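Precorrin-6Y C5,15-methyltransferase (Corynebacterium diphtheriae, PDB 3HM2) probably transfers methyl groups from S-adenosylmethionine to a corrinoid precursor in adenosylcobalamin biosynthesis, this chain being its C-terminal methyltransferase domain. Local coordinates at residues 27-32 against 37-42; 51-56 against 89-94. One frame throughout, in Å; residues are numbered along the deposited sequence.

From the N terminus, strand 27-32 runs into a short glycine-rich turn and then helix 38-44; contact 1 closes this turn by laying residues 37-42 back against the strand. Next comes strand 50-55, the parallel neighbour of 27-32 in the sheet, which completes a beta-alpha-beta unit. Contact 2 closes a longer excursion of 32 residues, through helix 59-70 and strand 78-81, by bringing the loop 89-94 back over strand 50-55. The two loops neither nest nor cross: they follow in series. They still touch, with Asp31 N 2.7 Å from Val53 O (probable hydrogen bond) and Ala40 CB 3.5 Å from Cys54 SG, while helix 38-44 and loop 89-94 cover opposite faces of strand 50-55.

Contact 1 of 2, residues 27-32 against 37-42; sequences ETLWDI and GSIAIE
Asp31 reaches from strand 27-32 to the turn that leads into helix 38-44, where its side chain meets Ala40 and Gly37. Asp31 CB lies 4.2 Å from the methyl CB of Ala40. With CG roughly anti to the backbone N (chi1 150°), the carboxylate is carried toward the turn. There Asp31 OD2 accepts a hydrogen bond from Gly37 N, 2.7 Å long but weak, because the N-H...O angle is a bent 128°. Asp31 OD2 also passes 3.5 Å from Ala40 CB, whereas Asp31 OD1 stays 4.1 Å from Gly37 N. Two residues earlier in the strand, Leu29 adds an apolar contact, its CD2 standing 4.2 Å from Ile39 CG2; Ile39 continues onto helix 9-21. The strand and helix axes approach to 8.3 Å at 155°, nearly antiparallel, as the first half of a beta-alpha-beta unit requires. Gly37 has a backbone conformation suited to glycine, and together with Gly35 and Ala40 it fits a Rossmann-type GxGxxA pattern. Chemically, a buried carboxylate beside the amino end of a helix and a backbone N-H is probably stabilised in its charged form, and it helps, weakly, to hold the turn against the strand.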
ATOM      1  N   GLU A  27     -12.889   6.591  32.718  1.00 37.01           N
ATOM      2  CA  GLU A  27     -11.932   5.614  32.228  1.00 37.76           C
ATOM      3  C   GLU A  27     -10.477   6.004  32.498  1.00 32.43           C
ATOM      4  O   GLU A  27     -10.135   7.173  32.533  1.00 28.56           O
ATOM      5  CB  GLU A  27     -12.196   5.239  30.751  1.00 34.65           C
ATOM      6  CG  GLU A  27     -13.105   3.997  30.629  1.00 39.29           C
ATOM      7  CD  GLU A  27     -13.682   3.757  29.229  1.00 42.73           C
ATOM      8  OE1 GLU A  27     -12.905   3.822  28.254  1.00 45.03           O
ATOM      9  OE2 GLU A  27     -14.905   3.467  29.112  1.00 38.95           O
ATOM     10  N   THR A  28      -9.645   4.989  32.735  1.00 40.88           N
ATOM     11  CA  THR A  28      -8.227   5.152  33.020  1.00 34.29           C
ATOM     12  C   THR A  28      -7.391   4.419  31.984  1.00 38.43           C
ATOM     13  O   THR A  28      -7.448   3.180  31.906  1.00 35.09           O
ATOM     14  CB  THR A  28      -7.873   4.555  34.399  1.00 30.22           C
ATOM     15  OG1 THR A  28      -8.736   5.113  35.393  1.00 41.64           O
ATOM     16  CG2 THR A  28      -6.420   4.834  34.754  1.00 26.49           C
ATOM     17  N   LEU A  29      -6.616   5.162  31.190  1.00 36.07           N
ATOM     18  CA  LEU A  29      -5.644   4.529  30.295  1.00 28.80           C
ATOM     19  C   LEU A  29      -4.298   4.216  30.942  1.00 31.18           C
ATOM     20  O   LEU A  29      -3.713   5.100  31.557  1.00 26.85           O
ATOM     21  CB  LEU A  29      -5.360   5.404  29.068  1.00 34.80           C
ATOM     22  CG  LEU A  29      -4.242   4.839  28.176  1.00 35.24           C
ATOM     23  CD1 LEU A  29      -4.726   3.622  27.388  1.00 25.49           C
ATOM     24  CD2 LEU A  29      -3.704   5.880  27.241  1.00 43.76           C
ATOM     25  N   TRP A  30      -3.803   2.977  30.782  1.00 30.35           N
ATOM     26  CA  TRP A  30      -2.367   2.733  30.905  1.00 27.11           C
ATOM     27  C   TRP A  30      -1.755   2.940  29.533  1.00 34.22           C
ATOM     28  O   TRP A  30      -2.059   2.228  28.580  1.00 31.91           O
ATOM     29  CB  TRP A  30      -2.026   1.348  31.444  1.00 18.67           C
ATOM     30  CG  TRP A  30      -2.201   1.248  32.941  1.00 26.35           C
ATOM     31  CD1 TRP A  30      -2.795   2.170  33.784  1.00 24.13           C
ATOM     32  CD2 TRP A  30      -1.798   0.152  33.779  1.00 32.10           C
ATOM     33  NE1 TRP A  30      -2.771   1.707  35.092  1.00 23.90           N
ATOM     34  CE2 TRP A  30      -2.164   0.474  35.108  1.00 25.42           C
ATOM     35  CE3 TRP A  30      -1.154  -1.074  33.537  1.00 31.18           C
ATOM     36  CZ2 TRP A  30      -1.933  -0.396  36.165  1.00 17.38           C
ATOM     37  CZ3 TRP A  30      -0.909  -1.926  34.597  1.00 21.60           C
ATOM     38  CH2 TRP A  30      -1.285  -1.577  35.891  1.00 18.65           C
ATOM     39  N   ASP A  31      -0.877   3.933  29.436  1.00 34.98           N
ATOM     40  CA  ASP A  31      -0.118   4.168  28.214  1.00 33.06           C
ATOM     41  C   ASP A  31       1.338   3.746  28.378  1.00 34.21           C
ATOM     42  O   ASP A  31       2.136   4.459  28.987  1.00 32.67           O
ATOM     43  CB  ASP A  31      -0.196   5.642  27.809  1.00 34.68           C
ATOM     44  CG  ASP A  31       1.043   6.110  27.072  1.00 39.41           C
ATOM     45  OD1 ASP A  31       1.767   5.255  26.521  1.00 48.93           O
ATOM     46  OD2 ASP A  31       1.293   7.333  27.042  1.00 41.97           O
ATOM     47  N   ILE A  32       1.677   2.583  27.832  1.00 35.76           N
ATOM     48  CA  ILE A  32       2.963   1.953  28.107  1.00 37.76           C
ATOM     49  C   ILE A  32       3.829   1.894  26.853  1.00 40.92           C
ATOM     50  O   ILE A  32       3.343   1.580  25.767  1.00 39.40           O
ATOM     51  CB  ILE A  32       2.787   0.529  28.666  1.00 28.36           C
ATOM     52  CG1 ILE A  32       1.615   0.484  29.649  1.00 29.57           C
ATOM     53  CG2 ILE A  32       4.068   0.055  29.334  1.00 35.74           C
ATOM     54  CD1 ILE A  32       0.829  -0.809  29.604  1.00 35.24           C
ATOM     55  N   GLY A  37       3.381   9.027  26.730  1.00 56.59           N
ATOM     56  CA  GLY A  37       2.847  10.356  26.957  1.00 55.54           C
ATOM     57  C   GLY A  37       2.057  10.875  25.771  1.00 71.93           C
ATOM     58  O   GLY A  37       1.025  11.526  25.937  1.00 67.77           O
ATOM     59  N   SER A  38       2.545  10.585  24.570  1.00 71.80           N
ATOM     60  CA  SER A  38       1.886  11.028  23.347  1.00 73.01           C
ATOM     61  C   SER A  38       0.387  10.751  23.396  1.00 68.60           C
ATOM     62  O   SER A  38      -0.428  11.655  23.215  1.00 61.65           O
ATOM     63  CB  SER A  38       2.507  10.349  22.126  1.00 76.14           C
ATOM     64  OG  SER A  38       3.775  10.904  21.822  1.00 87.35           O
ATOM     65  N   ILE A  39       0.031   9.494  23.643  1.00 58.36           N
ATOM     66  CA  ILE A  39      -1.365   9.077  23.632  1.00 56.74           C
ATOM     67  C   ILE A  39      -2.087   9.535  24.896  1.00 42.93           C
ATOM     68  O   ILE A  39      -3.300   9.743  24.888  1.00 60.52           O
ATOM     69  CB  ILE A  39      -1.498   7.548  23.502  1.00 54.07           C
ATOM     70  CG1 ILE A  39      -0.633   7.034  22.350  1.00 39.71           C
ATOM     71  CG2 ILE A  39      -2.953   7.154  23.300  1.00 60.01           C
ATOM     72  CD1 ILE A  39      -1.429   6.531  21.167  1.00 40.17           C
ATOM     73  N   ALA A  40      -1.333   9.689  25.979  1.00 40.72           N
ATOM     74  CA  ALA A  40      -1.918   9.941  27.290  1.00 41.19           C
ATOM     75  C   ALA A  40      -2.487  11.353  27.377  1.00 45.61           C
ATOM     76  O   ALA A  40      -3.635  11.547  27.780  1.00 45.17           O
ATOM     77  CB  ALA A  40      -0.885   9.715  28.383  1.00 43.52           C
ATOM     78  N   ILE A  41      -1.678  12.337  26.998  1.00 39.88           N
ATOM     79  CA  ILE A  41      -2.045  13.738  27.164  1.00 38.54           C
ATOM     80  C   ILE A  41      -3.119  14.148  26.161  1.00 42.25           C
ATOM     81  O   ILE A  41      -3.874  15.092  26.397  1.00 40.22           O
ATOM     82  CB  ILE A  41      -0.826  14.664  27.003  1.00 42.51           C
ATOM     83  CG1 ILE A  41       0.102  14.540  28.214  1.00 41.98           C
ATOM     84  CG2 ILE A  41      -1.272  16.106  26.814  1.00 47.60           C
ATOM     85  CD1 ILE A  41       1.441  13.913  27.895  1.00 43.26           C
ATOM     86  N   GLU A  42      -3.180  13.434  25.042  1.00 39.37           N
ATOM     87  CA  GLU A  42      -4.270  13.599  24.088  1.00 39.68           C
ATOM     88  C   GLU A  42      -5.524  12.862  24.549  1.00 39.46           C
ATOM     89  O   GLU A  42      -6.619  13.424  24.552  1.00 39.31           O
ATOM     90  CB  GLU A  42      -3.849  13.102  22.703  1.00 34.52           C
ATOM     91  CG  GLU A  42      -4.936  13.215  21.646  1.00 49.64           C
ATOM     92  CD  GLU A  42      -5.610  14.573  21.647  1.00 60.23           C
ATOM     93  OE1 GLU A  42      -4.893  15.595  21.665  1.00 65.21           O
ATOM     94  OE2 GLU A  42      -6.858  14.619  21.631  1.00 55.38           O
TER

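Contact 2 of 2, residues 51-56 against 89-94; sequences TAVCFE and DDVPDN
The Phe55 ring meets Val91 obliquely, so the methyl CG2 of Val91 belongs neither to a face nor to an edge of the ring. Val91 CG2 sits at the CZ-CE2 end of the phenyl group, 3.8 Å from Phe55 CZ and 3.9 Å from Phe55 CE2, two nearly equal distances that place it beside the CZ-CE2 bond. Two aromatic side chains also pack on this ring, Trp30 of the neighbouring strand and Phe88, just before the loop, each edge-to-face.

The ring gets there because Phe55 CG is anti to the carbonyl carbon and beside the backbone N (chi1 -73°), which extends the phenyl group toward the loop although the CB itself does not point at it. Val91 approaches from the opposite direction and divides its two methyls between two residues of the strand. While CG2 goes to the phenyl ring, CG1, anti to the backbone N (chi1 -168°), faces Val53, where Val91 CG1 and Val53 CG1 stand 4.3 Å apart. The backbones remain well separated, with Val53 CA and Val91 CA 8.7 Å from each other, and the 110 Å² buried here comes almost wholly from these three side chains. The contact across the two segments is therefore apolar. A polar tie comes from elsewhere, Arg116 donating a hydrogen bond to Val91 O. Gln81 of strand 78-81 adds packing, touching all three residues.

Structurally, one valine of an irregular loop covers part of one face of the sheet near the carboxyl end of strand 50-55. Strand order 3-2-1-4-5-7-6, with strand 162-176, inserted between 122-127 and 146-157, the one antiparallel strand, is the signature of the class I, Rossmann-like fold of S-adenosylmethionine-dependent methyltransferases.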
ATOM      1  N   THR A  51      -8.586   9.838  33.819  1.00 48.67           N
ATOM      2  CA  THR A  51      -7.211   9.763  34.296  1.00 51.42           C
ATOM      3  C   THR A  51      -6.384   8.804  33.446  1.00 47.74           C
ATOM      4  O   THR A  51      -6.851   7.728  33.074  1.00 41.82           O
ATOM      5  CB  THR A  51      -7.148   9.313  35.768  1.00 32.05           C
ATOM      6  OG1 THR A  51      -7.361   7.899  35.849  1.00 31.86           O
ATOM      7  CG2 THR A  51      -8.208  10.031  36.590  1.00 43.04           C
ATOM      8  N   ALA A  52      -5.153   9.203  33.142  1.00 29.62           N
ATOM      9  CA  ALA A  52      -4.242   8.360  32.377  1.00 25.38           C
ATOM     10  C   ALA A  52      -3.010   7.996  33.198  1.00 39.41           C
ATOM     11  O   ALA A  52      -2.585   8.755  34.069  1.00 42.48           O
ATOM     12  CB  ALA A  52      -3.836   9.052  31.086  1.00 26.69           C
ATOM     13  N   VAL A  53      -2.440   6.828  32.915  1.00 37.46           N
ATOM     14  CA  VAL A  53      -1.218   6.387  33.586  1.00 33.21           C
ATOM     15  C   VAL A  53      -0.080   6.143  32.575  1.00 37.23           C
ATOM     16  O   VAL A  53      -0.252   5.494  31.518  1.00 33.15           O
ATOM     17  CB  VAL A  53      -1.418   5.175  34.544  1.00 28.65           C
ATOM     18  CG1 VAL A  53      -0.097   4.820  35.216  1.00 32.83           C
ATOM     19  CG2 VAL A  53      -2.462   5.479  35.600  1.00 26.15           C
ATOM     20  N   CYS A  54       1.077   6.704  32.934  1.00 38.82           N
ATOM     21  CA  CYS A  54       2.274   6.718  32.116  1.00 30.64           C
ATOM     22  C   CYS A  54       3.402   5.903  32.759  1.00 25.11           C
ATOM     23  O   CYS A  54       3.536   5.861  33.980  1.00 27.92           O
ATOM     24  CB  CYS A  54       2.701   8.171  31.902  1.00 31.27           C
ATOM     25  SG  CYS A  54       1.758   9.039  30.597  1.00 35.30           S
ATOM     26  N   PHE A  55       4.208   5.259  31.931  1.00 33.80           N
ATOM     27  CA  PHE A  55       5.272   4.373  32.402  1.00 39.27           C
ATOM     28  C   PHE A  55       6.559   4.636  31.605  1.00 49.45           C
ATOM     29  O   PHE A  55       6.786   4.050  30.543  1.00 53.89           O
ATOM     30  CB  PHE A  55       4.849   2.887  32.281  1.00 37.28           C
ATOM     31  CG  PHE A  55       3.803   2.433  33.310  1.00 32.66           C
ATOM     32  CD1 PHE A  55       2.452   2.374  32.984  1.00 38.88           C
ATOM     33  CD2 PHE A  55       4.180   2.034  34.581  1.00 34.88           C
ATOM     34  CE1 PHE A  55       1.494   1.949  33.923  1.00 31.15           C
ATOM     35  CE2 PHE A  55       3.239   1.595  35.502  1.00 31.64           C
ATOM     36  CZ  PHE A  55       1.895   1.561  35.171  1.00 31.32           C
ATOM     37  N   GLU A  56       7.395   5.528  32.124  1.00 52.15           N
ATOM     38  CA  GLU A  56       8.645   5.913  31.469  1.00 45.11           C
ATOM     39  C   GLU A  56       9.854   5.587  32.363  1.00 46.90           C
ATOM     40  O   GLU A  56       9.856   5.857  33.560  1.00 45.28           O
ATOM     41  CB  GLU A  56       8.608   7.410  31.111  1.00 41.35           C
ATOM     42  CG  GLU A  56       9.940   8.038  30.706  1.00 33.97           C
ATOM     43  CD  GLU A  56      10.495   7.487  29.410  1.00 49.33           C
ATOM     44  OE1 GLU A  56       9.733   7.432  28.420  1.00 66.65           O
ATOM     45  OE2 GLU A  56      11.693   7.103  29.373  1.00 50.58           O
ATOM     46  N   ASP A  89       3.563  -2.712  39.517  1.00 53.80           N
ATOM     47  CA  ASP A  89       3.491  -3.176  40.906  1.00 54.32           C
ATOM     48  C   ASP A  89       3.270  -2.066  41.942  1.00 46.45           C
ATOM     49  O   ASP A  89       2.992  -2.344  43.111  1.00 50.96           O
ATOM     50  CB  ASP A  89       4.757  -3.966  41.262  1.00 68.01           C
ATOM     51  CG  ASP A  89       4.670  -5.436  40.864  1.00 72.14           C
ATOM     52  OD1 ASP A  89       3.545  -5.988  40.853  1.00 69.89           O
ATOM     53  OD2 ASP A  89       5.735  -6.033  40.578  1.00 67.52           O
ATOM     54  N   ASP A  90       3.406  -0.812  41.525  1.00 49.83           N
ATOM     55  CA  ASP A  90       3.221   0.294  42.457  1.00 58.70           C
ATOM     56  C   ASP A  90       2.045   1.196  42.066  1.00 55.14           C
ATOM     57  O   ASP A  90       1.795   2.231  42.699  1.00 55.51           O
ATOM     58  CB  ASP A  90       4.510   1.100  42.612  1.00 71.53           C
ATOM     59  CG  ASP A  90       4.790   1.474  44.062  1.00 92.02           C
ATOM     60  OD1 ASP A  90       3.884   1.275  44.907  1.00 80.24           O
ATOM     61  OD2 ASP A  90       5.909   1.957  44.359  1.00 99.47           O
ATOM     62  N   VAL A  91       1.325   0.793  41.022  1.00 49.47           N
ATOM     63  CA  VAL A  91       0.085   1.456  40.646  1.00 40.81           C
ATOM     64  C   VAL A  91      -1.083   0.541  40.991  1.00 34.39           C
ATOM     65  O   VAL A  91      -1.294  -0.510  40.356  1.00 27.14           O
ATOM     66  CB  VAL A  91       0.071   1.838  39.180  1.00 37.23           C
ATOM     67  CG1 VAL A  91      -1.089   2.757  38.913  1.00 32.56           C
ATOM     68  CG2 VAL A  91       1.396   2.503  38.810  1.00 34.59           C
ATOM     69  N   PRO A  92      -1.851   0.958  42.009  1.00 38.20           N
ATOM     70  CA  PRO A  92      -2.807   0.160  42.780  1.00 33.05           C
ATOM     71  C   PRO A  92      -4.116  -0.190  42.034  1.00 39.66           C
ATOM     72  O   PRO A  92      -4.579  -1.313  42.140  1.00 39.22           O
ATOM     73  CB  PRO A  92      -3.103   1.063  43.998  1.00 34.44           C
ATOM     74  CG  PRO A  92      -2.278   2.304  43.834  1.00 33.58           C
ATOM     75  CD  PRO A  92      -1.895   2.379  42.403  1.00 44.22           C
ATOM     76  N   ASP A  93      -4.714   0.752  41.311  1.00 36.52           N
ATOM     77  CA  ASP A  93      -6.022   0.538  40.720  1.00 22.38           C
ATOM     78  C   ASP A  93      -5.885  -0.036  39.329  1.00 30.33           C
ATOM     79  O   ASP A  93      -5.029   0.413  38.570  1.00 34.94           O
ATOM     80  CB  ASP A  93      -6.770   1.883  40.622  1.00 31.57           C
ATOM     81  CG  ASP A  93      -7.117   2.471  41.975  1.00 37.42           C
ATOM     82  OD1 ASP A  93      -7.313   1.698  42.933  1.00 52.68           O
ATOM     83  OD2 ASP A  93      -7.214   3.712  42.083  1.00 42.36           O
ATOM     84  N   ASN A  94      -6.737  -0.998  38.972  1.00 34.53           N
ATOM     85  CA  ASN A  94      -6.654  -1.651  37.659  1.00 29.79           C
ATOM     86  C   ASN A  94      -7.044  -0.699  36.551  1.00 38.90           C
ATOM     87  O   ASN A  94      -8.095  -0.060  36.669  1.00 37.03           O
ATOM     88  CB  ASN A  94      -7.625  -2.807  37.570  1.00 32.39           C
ATOM     89  CG  ASN A  94      -7.057  -4.084  38.100  1.00 39.26           C
ATOM     90  OD1 ASN A  94      -7.795  -4.997  38.458  1.00 45.83           O
ATOM     91  ND2 ASN A  94      -5.742  -4.170  38.146  1.00 44.55           N
TER